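Local coordinates for lipase (Acinetobacter baumannii, PDB 4OPM), which is a putative lipase of the alpha/beta-hydrolase fold, probably hydrolysing the ester bonds of lipid substrates such as triacylglycerols, at residues A[168-174]-A[196-201]; A[59-63]-A[275-279]. One frame throughout, in Å; residues are numbered along the deposited sequence. Where two conformers were deposited one is given.

How the contacts relate
From the N terminus, the chain first reaches 59-63, in the region following strand 46-50 of the central sheet, and this segment waits more than 200 residues for its partner. The chain then builds further strands and helices and, after strand 137-143, leaves the sheet for a helical insertion, the probable cap. Contact 1 closes a short loop there, joining the start of helix 173-181 to helix 190-220, with 21 residues between its segments. After strands 237-242 and 267-269, segment 275-279, on short helix 276-279, returns to 59-63 at the start of helix 61-64 and completes contact 2. Contact 1 is therefore nested inside the loop of contact 2. Their centres lie 20 Å apart, without touching.

Contact 1. Residues A[168-174]-A[196-201]; sequences VSKKGDF and QEKLMI
Val168, in one of its two conformers, opens the contact by setting its methyls on different residues of helix 190-220. CG1 stands anti to the backbone N (chi1 179°) and reaches Glu197 CG, while Val168 CG2 meets the terminal methyl of the selenomethionine, Met200 CE, at 3.8 Å. Val168 O also receives a CA-H...O contact from Ile201. At Ser169 and Lys170 it is the backbone that touches: Ile201 lies along it, CG2 against Ser169 O and CD1 3.6 Å from Lys170 C. Both backbone N-H groups turn instead to Asp173 OD2, which takes Ser169 N on its anti lone pair and Lys170 N from above the carboxylate plane. Lys170 NZ adds a salt bridge to Asp173 OD1 on the syn side, so three bonds hold the Asp173 carboxylate, from Ser169 N just before the type II turn 170-173 and from Lys170 N and NZ at its first position.

Beyond Lys171, whose CA passes Glu197 OE1, the turn leads to Gly172 at the N-cap of helix 173-181. Here the extended Glu197 delivers OE2 to two backbone N-H groups. Gly172 N meets Glu197 OE2 at 2.9 Å, bent (131° at the hydrogen) and from above the carboxylate plane; Phe174 N meets the anti lone pair of Glu197 OE2 at 3.0 Å, nearly straight (164°). The helix start would probably stabilise this buried negative charge. Phe174 then runs past Glu197 in the opposite direction, Phe174 CB 3.4 Å from Glu197 OE2, and lays one ring face on Met200 SE, 3.9 Å from the ring centroid. Gln196 CG packs obliquely at Phe174 CE2. A helix N terminus bonded by another helix's glutamate thus joins a Met-aromatic contact within the helical insertion between strands 137-143 and 237-242, the usual place of the cap (lid) of alpha/beta hydrolases.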
ATOM      1  N   VAL A 168     -10.006 -13.144  -3.799  1.00 21.76           N
ATOM      2  CA  VAL A 168     -10.484 -13.273  -5.180  0.60 20.31           C
ATOM      3  C   VAL A 168      -9.965 -14.624  -5.705  1.00 25.96           C
ATOM      4  O   VAL A 168      -8.777 -14.722  -6.047  1.00 25.12           O
ATOM      5  CB  VAL A 168     -10.064 -12.074  -6.075  0.60 21.90           C
ATOM      6  CG1 VAL A 168     -10.571 -12.256  -7.508  0.60 21.15           C
ATOM      7  CG2 VAL A 168     -10.564 -10.744  -5.492  0.60 20.85           C
ATOM      8  N   SER A 169     -10.824 -15.656  -5.720  1.00 24.85           N
ATOM      9  CA  SER A 169     -10.457 -17.019  -6.116  0.50 25.86           C
ATOM     10  C   SER A 169     -11.261 -17.527  -7.313  1.00 31.58           C
ATOM     11  O   SER A 169     -10.875 -18.528  -7.934  1.00 32.87           O
ATOM     12  CB  SER A 169     -10.674 -17.972  -4.940  0.50 29.46           C
ATOM     13  OG  SER A 169     -10.205 -17.433  -3.715  0.50 37.14           O
ATOM     14  N   LYS A 170     -12.405 -16.893  -7.605  1.00 27.72           N
ATOM     15  CA  LYS A 170     -13.267 -17.335  -8.705  1.00 28.55           C
ATOM     16  C   LYS A 170     -13.926 -16.128  -9.375  1.00 31.90           C
ATOM     17  O   LYS A 170     -13.966 -15.054  -8.773  1.00 29.57           O
ATOM     18  CB  LYS A 170     -14.328 -18.343  -8.194  1.00 32.78           C
ATOM     19  CG  LYS A 170     -15.330 -17.763  -7.196  1.00 45.44           C
ATOM     20  CD  LYS A 170     -16.248 -18.825  -6.609  1.00 54.28           C
ATOM     21  CE  LYS A 170     -17.388 -18.219  -5.818  1.00 63.92           C
ATOM     22  NZ  LYS A 170     -16.923 -17.550  -4.570  1.00 71.68           N
ATOM     23  N   LYS A 171     -14.449 -16.310 -10.603  1.00 29.74           N
ATOM     24  CA  LYS A 171     -15.129 -15.246 -11.354  1.00 30.00           C
ATOM     25  C   LYS A 171     -16.278 -14.661 -10.525  1.00 31.96           C
ATOM     26  O   LYS A 171     -17.031 -15.405  -9.883  1.00 31.12           O
ATOM     27  CB  LYS A 171     -15.641 -15.758 -12.710  1.00 34.46           C
ATOM     28  CG  LYS A 171     -14.550 -15.910 -13.764  1.00 53.17           C
ATOM     29  CD  LYS A 171     -15.104 -16.454 -15.075  1.00 63.26           C
ATOM     30  CE  LYS A 171     -14.007 -16.824 -16.044  1.00 77.21           C
ATOM     31  NZ  LYS A 171     -14.515 -17.648 -17.174  1.00 89.02           N
ATOM     32  N   GLY A 172     -16.352 -13.334 -10.509  1.00 26.13           N
ATOM     33  CA  GLY A 172     -17.359 -12.600  -9.754  1.00 25.50           C
ATOM     34  C   GLY A 172     -16.863 -12.114  -8.406  1.00 28.22           C
ATOM     35  O   GLY A 172     -17.468 -11.208  -7.827  1.00 28.40           O
ATOM     36  N   ASP A 173     -15.755 -12.698  -7.893  1.00 23.64           N
ATOM     37  CA  ASP A 173     -15.203 -12.287  -6.596  1.00 22.25           C
ATOM     38  C   ASP A 173     -14.639 -10.861  -6.608  1.00 25.22           C
ATOM     39  O   ASP A 173     -14.715 -10.187  -5.582  1.00 23.79           O
ATOM     40  CB  ASP A 173     -14.112 -13.239  -6.112  1.00 22.92           C
ATOM     41  CG  ASP A 173     -14.590 -14.590  -5.597  1.00 31.00           C
ATOM     42  OD1 ASP A 173     -15.832 -14.812  -5.543  1.00 30.74           O
ATOM     43  OD2 ASP A 173     -13.730 -15.422  -5.251  1.00 31.49           O
ATOM     44  N   PHE A 174     -14.064 -10.405  -7.738  1.00 21.69           N
ATOM     45  CA  PHE A 174     -13.476  -9.064  -7.797  1.00 21.42           C
ATOM     46  C   PHE A 174     -14.554  -7.991  -7.619  1.00 23.14           C
ATOM     47  O   PHE A 174     -14.322  -7.045  -6.867  1.00 20.80           O
ATOM     48  CB  PHE A 174     -12.672  -8.849  -9.080  1.00 23.31           C
ATOM     49  CG  PHE A 174     -11.814  -7.601  -9.116  1.00 25.38           C
ATOM     50  CD1 PHE A 174     -11.240  -7.092  -7.952  1.00 28.84           C
ATOM     51  CD2 PHE A 174     -11.525  -6.974 -10.323  1.00 27.36           C
ATOM     52  CE1 PHE A 174     -10.439  -5.943  -7.992  1.00 29.63           C
ATOM     53  CE2 PHE A 174     -10.726  -5.825 -10.362  1.00 29.81           C
ATOM     54  CZ  PHE A 174     -10.189  -5.320  -9.198  1.00 28.41           C
ATOM     55  N   GLN A 196      -8.060  -8.018 -14.664  1.00 18.87           N
ATOM     56  CA  GLN A 196      -7.464  -7.822 -13.338  1.00 18.23           C
ATOM     57  C   GLN A 196      -7.866  -8.966 -12.397  1.00 21.07           C
ATOM     58  O   GLN A 196      -7.013  -9.497 -11.677  1.00 21.23           O
ATOM     59  CB  GLN A 196      -7.854  -6.453 -12.739  1.00 18.98           C
ATOM     60  CG  GLN A 196      -7.173  -6.141 -11.386  1.00 26.35           C
ATOM     61  CD  GLN A 196      -5.668  -6.284 -11.412  1.00 44.17           C
ATOM     62  OE1 GLN A 196      -4.980  -5.724 -12.271  1.00 43.33           O
ATOM     63  NE2 GLN A 196      -5.123  -7.035 -10.461  1.00 42.28           N
ATOM     64  N   GLU A 197      -9.149  -9.364 -12.433  1.00 18.45           N
ATOM     65  CA  GLU A 197      -9.662 -10.465 -11.602  1.00 18.32           C
ATOM     66  C   GLU A 197      -8.872 -11.752 -11.846  1.00 22.22           C
ATOM     67  O   GLU A 197      -8.508 -12.439 -10.885  1.00 21.67           O
ATOM     68  CB  GLU A 197     -11.145 -10.691 -11.892  1.00 19.89           C
ATOM     69  CG  GLU A 197     -11.766 -11.853 -11.132  1.00 23.34           C
ATOM     70  CD  GLU A 197     -13.255 -11.948 -11.380  1.00 31.15           C
ATOM     71  OE1 GLU A 197     -13.649 -12.228 -12.534  1.00 32.54           O
ATOM     72  OE2 GLU A 197     -14.029 -11.674 -10.437  1.00 25.99           O
ATOM     73  N   LYS A 198      -8.605 -12.080 -13.131  1.00 19.92           N
ATOM     74  CA  LYS A 198      -7.844 -13.279 -13.497  1.00 20.41           C
ATOM     75  C   LYS A 198      -6.435 -13.267 -12.877  1.00 23.73           C
ATOM     76  O   LYS A 198      -6.018 -14.289 -12.347  1.00 24.66           O
ATOM     77  CB  LYS A 198      -7.766 -13.437 -15.027  1.00 22.23           C
ATOM     78  CG  LYS A 198      -7.056 -14.708 -15.512  1.00 25.23           C
ATOM     79  CD  LYS A 198      -7.673 -16.004 -14.960  1.00 36.07           C
ATOM     80  CE  LYS A 198      -7.176 -17.236 -15.677  1.00 55.48           C
ATOM     81  NZ  LYS A 198      -5.721 -17.477 -15.467  1.00 69.03           N
ATOM     82  N   LEU A 199      -5.749 -12.106 -12.872  1.00 20.68           N
ATOM     83  CA  LEU A 199      -4.408 -11.968 -12.273  1.00 21.07           C
ATOM     84  C   LEU A 199      -4.466 -12.213 -10.768  1.00 23.60           C
ATOM     85  O   LEU A 199      -3.602 -12.891 -10.214  1.00 23.62           O
ATOM     86  CB  LEU A 199      -3.802 -10.584 -12.563  1.00 20.89           C
ATOM     87  CG  LEU A 199      -3.493 -10.280 -14.046  1.00 26.23           C
ATOM     88  CD1 LEU A 199      -3.159  -8.806 -14.243  1.00 26.05           C
ATOM     89  CD2 LEU A 199      -2.369 -11.149 -14.564  1.00 28.96           C
HETATM   90  N   MSE A 200      -5.522 -11.700 -10.120  1.00 18.34           N
HETATM   91  CA  MSE A 200      -5.706 -11.899  -8.684  1.00 16.31           C
HETATM   92  C   MSE A 200      -6.002 -13.379  -8.358  1.00 23.04           C
HETATM   93  O   MSE A 200      -5.418 -13.918  -7.406  1.00 21.98           O
HETATM   94  CB  MSE A 200      -6.806 -10.979  -8.185  1.00 16.95           C
HETATM   95  CG  MSE A 200      -6.461  -9.508  -8.347  1.00 20.44           C
HETATM   96 SE   MSE A 200      -7.899  -8.414  -7.717  0.75 24.78          SE
HETATM   97  CE  MSE A 200      -7.494  -8.531  -5.771  1.00 22.44           C
ATOM     98  N   ILE A 201      -6.837 -14.056  -9.199  1.00 20.99           N
ATOM     99  CA  ILE A 201      -7.156 -15.481  -9.035  1.00 21.50           C
ATOM    100  C   ILE A 201      -5.849 -16.303  -9.124  1.00 26.91           C
ATOM    101  O   ILE A 201      -5.662 -17.255  -8.351  1.00 25.50           O
ATOM    102  CB  ILE A 201      -8.232 -15.965 -10.059  1.00 24.41           C
ATOM    103  CG1 ILE A 201      -9.626 -15.356  -9.741  1.00 23.64           C
ATOM    104  CG2 ILE A 201      -8.316 -17.516 -10.118  1.00 25.77           C
ATOM    105  CD1 ILE A 201     -10.683 -15.525 -10.849  1.00 24.35           C
TER

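Contact 2. Residues A[59-63]-A[275-279]; sequences NWNRV and MPILE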
ATOM      1  N   ASN A  59      -1.372  -0.052  -8.088  1.00 15.19           N
ATOM      2  CA  ASN A  59      -2.371   0.636  -7.254  1.00 14.61           C
ATOM      3  C   ASN A  59      -1.985   2.112  -7.009  1.00 18.66           C
ATOM      4  O   ASN A  59      -2.854   2.928  -6.734  1.00 18.25           O
ATOM      5  CB  ASN A  59      -2.496  -0.051  -5.891  1.00 15.35           C
ATOM      6  CG  ASN A  59      -3.095  -1.440  -5.883  1.00 24.84           C
ATOM      7  OD1 ASN A  59      -3.034  -2.129  -4.864  1.00 21.41           O
ATOM      8  ND2 ASN A  59      -3.736  -1.859  -6.970  1.00 20.92           N
ATOM      9  N   TRP A  60      -0.668   2.420  -7.060  1.00 15.69           N
ATOM     10  CA  TRP A  60      -0.133   3.745  -6.796  1.00 15.78           C
ATOM     11  C   TRP A  60       0.029   4.612  -8.064  1.00 17.48           C
ATOM     12  O   TRP A  60       0.476   5.748  -7.930  1.00 16.77           O
ATOM     13  CB  TRP A  60       1.232   3.615  -6.111  1.00 15.89           C
ATOM     14  CG  TRP A  60       1.141   3.239  -4.667  1.00 17.27           C
ATOM     15  CD1 TRP A  60       1.372   2.007  -4.120  1.00 20.61           C
ATOM     16  CD2 TRP A  60       0.784   4.104  -3.582  1.00 16.84           C
ATOM     17  NE1 TRP A  60       1.179   2.054  -2.758  1.00 20.43           N
ATOM     18  CE2 TRP A  60       0.842   3.334  -2.397  1.00 21.24           C
ATOM     19  CE3 TRP A  60       0.455   5.468  -3.489  1.00 17.84           C
ATOM     20  CZ2 TRP A  60       0.561   3.881  -1.137  1.00 20.86           C
ATOM     21  CZ3 TRP A  60       0.192   6.013  -2.240  1.00 19.92           C
ATOM     22  CH2 TRP A  60       0.270   5.226  -1.077  1.00 20.28           C
ATOM     23  N   ASN A  61      -0.300   4.100  -9.260  1.00 13.65           N
ATOM     24  CA  ASN A  61      -0.054   4.823 -10.519  1.00 12.59           C
ATOM     25  C   ASN A  61      -0.693   6.201 -10.575  1.00 17.27           C
ATOM     26  O   ASN A  61      -0.007   7.152 -10.958  1.00 15.88           O
ATOM     27  CB  ASN A  61      -0.475   4.015 -11.745  1.00 14.87           C
ATOM     28  CG  ASN A  61       0.473   2.855 -12.019  1.00 20.87           C
ATOM     29  OD1 ASN A  61       1.568   2.770 -11.439  1.00 18.88           O
ATOM     30  ND2 ASN A  61       0.064   1.929 -12.877  1.00 15.57           N
ATOM     31  N   ARG A  62      -1.969   6.317 -10.170  1.00 15.51           N
ATOM     32  CA  ARG A  62      -2.728   7.590 -10.212  1.00 15.73           C
ATOM     33  C   ARG A  62      -2.114   8.648  -9.295  1.00 18.56           C
ATOM     34  O   ARG A  62      -2.068   9.822  -9.659  1.00 17.73           O
ATOM     35  CB  ARG A  62      -4.202   7.355  -9.842  1.00 16.08           C
ATOM     36  CG  ARG A  62      -4.902   6.451 -10.820  1.00 21.84           C
ATOM     37  CD  ARG A  62      -6.365   6.284 -10.507  1.00 21.92           C
ATOM     38  NE  ARG A  62      -6.888   5.240 -11.373  1.00 25.52           N
ATOM     39  CZ  ARG A  62      -7.950   5.350 -12.159  1.00 34.22           C
ATOM     40  NH1 ARG A  62      -8.686   6.455 -12.143  1.00 25.08           N
ATOM     41  NH2 ARG A  62      -8.300   4.345 -12.948  1.00 30.26           N
ATOM     42  N   VAL A  63      -1.636   8.231  -8.118  1.00 14.31           N
ATOM     43  CA  VAL A  63      -0.981   9.130  -7.172  1.00 13.48           C
ATOM     44  C   VAL A  63       0.452   9.409  -7.668  1.00 15.74           C
ATOM     45  O   VAL A  63       0.887  10.571  -7.691  1.00 14.26           O
ATOM     46  CB  VAL A  63      -0.995   8.535  -5.732  1.00 17.37           C
ATOM     47  CG1 VAL A  63       0.005   9.243  -4.819  1.00 18.00           C
ATOM     48  CG2 VAL A  63      -2.404   8.582  -5.133  1.00 17.77           C
HETATM   49  N   MSE A 275      -9.910   2.801  -0.288  1.00 12.65           N
HETATM   50  CA  MSE A 275      -8.828   3.014  -1.258  0.80 12.36           C
HETATM   51  C   MSE A 275      -8.799   4.456  -1.840  1.00 16.07           C
HETATM   52  O   MSE A 275      -8.941   4.649  -3.060  1.00 15.63           O
HETATM   53  CB  MSE A 275      -8.949   1.961  -2.382  0.80 14.51           C
HETATM   54  CG  MSE A 275      -7.670   1.716  -3.108  0.80 20.01           C
HETATM   55 SE   MSE A 275      -7.619  -0.148  -3.634  0.60 27.19          SE
HETATM   56  CE  MSE A 275      -5.757  -0.178  -4.074  0.80 24.36           C
ATOM     57  N   PRO A 276      -8.490   5.495  -1.009  1.00 13.73           N
ATOM     58  CA  PRO A 276      -8.403   6.870  -1.557  1.00 14.68           C
ATOM     59  C   PRO A 276      -7.400   7.044  -2.706  1.00 15.98           C
ATOM     60  O   PRO A 276      -7.606   7.908  -3.553  1.00 15.84           O
ATOM     61  CB  PRO A 276      -7.934   7.691  -0.353  1.00 16.71           C
ATOM     62  CG  PRO A 276      -8.446   6.948   0.835  1.00 19.94           C
ATOM     63  CD  PRO A 276      -8.260   5.501   0.455  1.00 15.81           C
ATOM     64  N   ILE A 277      -6.317   6.232  -2.741  1.00 13.45           N
ATOM     65  CA  ILE A 277      -5.289   6.329  -3.789  1.00 12.93           C
ATOM     66  C   ILE A 277      -5.870   6.029  -5.195  1.00 16.86           C
ATOM     67  O   ILE A 277      -5.308   6.497  -6.194  1.00 15.54           O
ATOM     68  CB  ILE A 277      -4.044   5.488  -3.478  1.00 15.91           C
ATOM     69  CG1 ILE A 277      -4.359   3.968  -3.427  1.00 16.42           C
ATOM     70  CG2 ILE A 277      -3.396   5.998  -2.162  1.00 15.91           C
ATOM     71  CD1 ILE A 277      -3.106   3.040  -3.351  1.00 17.37           C
ATOM     72  N   LEU A 278      -6.990   5.285  -5.270  1.00 14.08           N
ATOM     73  CA  LEU A 278      -7.676   5.015  -6.551  1.00 14.53           C
ATOM     74  C   LEU A 278      -9.030   5.729  -6.630  1.00 16.81           C
ATOM     75  O   LEU A 278      -9.502   5.999  -7.734  1.00 17.34           O
ATOM     76  CB  LEU A 278      -7.879   3.504  -6.775  1.00 14.51           C
ATOM     77  CG  LEU A 278      -6.617   2.657  -7.078  1.00 19.22           C
ATOM     78  CD1 LEU A 278      -7.009   1.211  -7.336  1.00 21.76           C
ATOM     79  CD2 LEU A 278      -5.873   3.167  -8.292  1.00 19.86           C
ATOM     80  N   GLU A 279      -9.646   6.054  -5.474  1.00 13.00           N
ATOM     81  CA  GLU A 279     -10.971   6.708  -5.469  1.00 12.15           C
ATOM     82  C   GLU A 279     -10.898   8.244  -5.529  1.00 17.55           C
ATOM     83  O   GLU A 279     -11.881   8.883  -5.916  1.00 18.49           O
ATOM     84  CB  GLU A 279     -11.738   6.340  -4.193  1.00 13.05           C
ATOM     85  CG  GLU A 279     -12.052   4.859  -4.018  1.00 14.85           C
ATOM     86  CD  GLU A 279     -12.720   4.568  -2.683  1.00 15.75           C
ATOM     87  OE1 GLU A 279     -13.857   5.052  -2.469  1.00 15.93           O
ATOM     88  OE2 GLU A 279     -12.082   3.906  -1.829  1.00 15.45           O
TER
HETATM   89  O   HOH W   1      -2.868   5.611  -7.173  1.00 14.23           O
HETATM   90  O   HOH W   2      -9.396   7.756  -9.697  1.00 19.46           O
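Ile277 meets Asn59, Trp60 and Val63 beside the central sheet of the alpha/beta-hydrolase fold, where the short helix 276-279 follows His274, a residue whose geometry with Ser120 and Asp245 is consistent with a Ser-His-Asp triad. Ile277 CB rests against Val63 CG2 at 3.9 Å. From there the side chain divides. Ile277 CG2 goes to the benzene part of the Trp60 indole, 3.6 Å from CZ3. With chi1 at 64°, CG1 sits between the backbone N and the carbonyl carbon, and this turn brings it to Asn59 O. At the tip, CD1 of Ile277 lies 3.4 Å from Asn59 O and also over the Trp60 ring: it is 4.1 Å from the six-ring centroid and 14° off the normal, a CH-pi contact over the face. Trp60 and Ile277 both touch His119 on strand 114-119, beside the probable nucleophile elbow.

Two neighbours of Ile277 set methyl groups against polar atoms of 59-63. Leu278 reaches Asn59 O with CD2, and this methyl also approaches Arg62 NE, the two side chains crossing at about a right angle. On the Asn59 side chain, the terminal methyl of the selenomethionine Met275, in one of its two conformers, comes against the amide, CE being nearest OD1, an oxygen also bonded by Ser56 N.

No direct hydrogen bond links the two segments; water supplies the polar connection. Water 2 donates to Leu278 O and joins it to Arg62 NH1 through a weak bond. Met275, at the N-cap of helix 276-279, has its own N held by Glu279 OE2. Water 1 makes the more extensive bridge, accepting from Val63 N while donating to Asn59 O at 2.7 Å and to Ile277 O at 2.8 Å.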